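Local coordinates for DNAation factor-related protein 4 (Drosophila melanogaster, PDB 5XPC) that probably acts as an apoptotic DNA endonuclease, represented here by its CIDE domain, a module that forms higher-order assemblies for DNA fragmentation, at residues Leu30-Leu33 with Ile34-Lys38. Numbering follows the deposited sequence.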
ATOM      1  N   LEU B  30      23.094  -2.409   6.477  1.00 28.19           N
ATOM      2  CA  LEU B  30      23.302  -2.411   5.035  1.00 25.73           C
ATOM      3  C   LEU B  30      24.790  -2.470   4.701  1.00 28.67           C
ATOM      4  O   LEU B  30      25.200  -3.190   3.780  1.00 26.82           O
ATOM      5  CB  LEU B  30      22.652  -1.176   4.412  1.00 24.86           C
ATOM      6  CG  LEU B  30      22.836  -0.978   2.908  1.00 30.35           C
ATOM      7  CD1 LEU B  30      22.272  -2.169   2.141  1.00 26.11           C
ATOM      8  CD2 LEU B  30      22.166   0.331   2.466  1.00 27.73           C
ATOM      9  N   GLU B  31      25.611  -1.726   5.448  1.00 27.86           N
ATOM     10  CA  GLU B  31      27.058  -1.772   5.244  1.00 34.58           C
ATOM     11  C   GLU B  31      27.586  -3.199   5.344  1.00 30.25           C
ATOM     12  O   GLU B  31      28.356  -3.655   4.485  1.00 27.45           O
ATOM     13  CB  GLU B  31      27.754  -0.869   6.262  1.00 41.57           C
ATOM     14  CG  GLU B  31      29.263  -0.994   6.262  1.00 61.87           C
ATOM     15  CD  GLU B  31      29.930  -0.011   7.205  1.00 78.85           C
ATOM     16  OE1 GLU B  31      29.271   0.437   8.169  1.00 82.87           O
ATOM     17  OE2 GLU B  31      31.114   0.320   6.975  1.00 84.95           O
ATOM     18  N   MET B  32      27.176  -3.922   6.389  1.00 27.80           N
ATOM     19  CA  MET B  32      27.609  -5.309   6.551  1.00 25.57           C
ATOM     20  C   MET B  32      27.073  -6.201   5.431  1.00 26.83           C
ATOM     21  O   MET B  32      27.792  -7.074   4.925  1.00 28.55           O
ATOM     22  CB  MET B  32      27.163  -5.846   7.913  1.00 24.22           C
ATOM     23  CG  MET B  32      27.452  -7.342   8.088  1.00 28.51           C
ATOM     24  SD  MET B  32      26.987  -8.040   9.688  1.00 31.83           S
ATOM     25  CE  MET B  32      28.095  -7.170  10.802  1.00 35.31           C
ATOM     26  N   LEU B  33      25.807  -6.018   5.043  1.00 25.39           N
ATOM     27  CA  LEU B  33      25.232  -6.889   4.023  1.00 26.02           C
ATOM     28  C   LEU B  33      25.946  -6.710   2.695  1.00 25.73           C
ATOM     29  O   LEU B  33      26.226  -7.690   1.993  1.00 26.16           O
ATOM     30  CB  LEU B  33      23.737  -6.622   3.857  1.00 24.64           C
ATOM     31  CG  LEU B  33      22.988  -7.522   2.866  1.00 24.18           C
ATOM     32  CD1 LEU B  33      23.290  -9.008   3.132  1.00 23.00           C
ATOM     33  CD2 LEU B  33      21.472  -7.275   2.957  1.00 25.01           C
ATOM     34  N   ILE B  34      26.270  -5.461   2.344  1.00 24.26           N
ATOM     35  CA  ILE B  34      26.985  -5.206   1.101  1.00 25.07           C
ATOM     36  C   ILE B  34      28.395  -5.787   1.161  1.00 25.21           C
ATOM     37  O   ILE B  34      28.881  -6.366   0.183  1.00 26.64           O
ATOM     38  CB  ILE B  34      26.994  -3.697   0.797  1.00 28.06           C
ATOM     39  CG1 ILE B  34      25.585  -3.244   0.407  1.00 30.02           C
ATOM     40  CG2 ILE B  34      28.016  -3.372  -0.300  1.00 26.39           C
ATOM     41  CD1 ILE B  34      25.485  -1.798   0.058  1.00 33.62           C
ATOM     42  N   ALA B  35      29.074  -5.648   2.300  1.00 24.85           N
ATOM     43  CA  ALA B  35      30.429  -6.182   2.410  1.00 29.17           C
ATOM     44  C   ALA B  35      30.436  -7.701   2.267  1.00 30.61           C
ATOM     45  O   ALA B  35      31.289  -8.266   1.569  1.00 29.12           O
ATOM     46  CB  ALA B  35      31.056  -5.758   3.737  1.00 26.68           C
ATOM     47  N   LYS B  36      29.482  -8.380   2.909  1.00 26.63           N
ATOM     48  CA  LYS B  36      29.414  -9.833   2.803  1.00 31.59           C
ATOM     49  C   LYS B  36      29.012 -10.268   1.398  1.00 27.09           C
ATOM     50  O   LYS B  36      29.492 -11.292   0.898  1.00 27.74           O
ATOM     51  CB  LYS B  36      28.442 -10.384   3.845  1.00 28.89           C
ATOM     52  CG  LYS B  36      28.915 -10.207   5.283  1.00 26.41           C
ATOM     53  CD  LYS B  36      27.998 -10.968   6.260  1.00 25.31           C
ATOM     54  CE  LYS B  36      28.616 -11.038   7.646  1.00 30.55           C
ATOM     55  NZ  LYS B  36      27.763 -11.792   8.625  1.00 32.40           N
ATOM     56  N   ALA B  37      28.133  -9.501   0.744  1.00 25.46           N
ATOM     57  CA  ALA B  37      27.774  -9.788  -0.642  1.00 28.57           C
ATOM     58  C   ALA B  37      28.966  -9.606  -1.571  1.00 27.39           C
ATOM     59  O   ALA B  37      29.174 -10.400  -2.497  1.00 29.75           O
ATOM     60  CB  ALA B  37      26.627  -8.885  -1.085  1.00 26.05           C
ATOM     61  N   LYS B  38      29.764  -8.567  -1.332  1.00 23.58           N
ATOM     62  CA  LYS B  38      30.905  -8.306  -2.197  1.00 26.68           C
ATOM     63  C   LYS B  38      31.954  -9.402  -2.066  1.00 26.66           C
ATOM     64  O   LYS B  38      32.691  -9.676  -3.026  1.00 28.52           O
ATOM     65  CB  LYS B  38      31.495  -6.939  -1.862  1.00 25.37           C
ATOM     66  CG  LYS B  38      32.628  -6.519  -2.762  1.00 33.02           C
ATOM     67  CD  LYS B  38      33.398  -5.363  -2.167  1.00 40.39           C
ATOM     68  CE  LYS B  38      34.433  -4.837  -3.145  1.00 48.55           C
ATOM     69  NZ  LYS B  38      35.026  -3.594  -2.612  1.00 52.49           N
TER
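M32 and K36, one turn apart on helix 30-40, run side by side and point the same way. The methylene CG of M32 lies 3.9 Å from CE of K36. SD of M32 is 4.0 Å from NZ of K36, and the bend at chi3 then turns the methionine methyl away from the lysine. K36 turns CG anti to its own carbonyl carbon (chi1 -67°), which lays that methylene 3.3 Å from O of M32; beyond it the chain is extended and carries the ammonium along the methionine. There NZ donates to the carbonyl oxygen of G26, on strand 22-27, and forms a salt bridge with D59 of the second subunit, with E61 of that subunit a longer, weak ion pair. With an alanine in place of K36, D59 of the second subunit would probably lose this charge partner, the G26 carbonyl this donor, and M32 the cover on one flank.

Helix 30-40 packs across the mixed sheet of the ubiquitin-like CIDE-N fold, and its inner face is apolar. L33 is buried there against I25, A27, Y12, V14 and L48, while A37, one turn on, rests on V14, its CB 3.3 Å from O of L33. L30 and I34 also touch L48, on strand 47-50. Their side chains meet obliquely, CD1 of L30 standing 3.8 Å from CD1 of I34. CG1 of I34 also lies 3.4 Å from O of L30. The latter follows from chi1 of -70°, which sets CG1 beside the isoleucine's own backbone nitrogen, itself hydrogen-bonded to that oxygen at 2.9 Å. Equivalent i to i+4 hydrogen bonds join A35 to E31, K36 to M32 and A37 to L33.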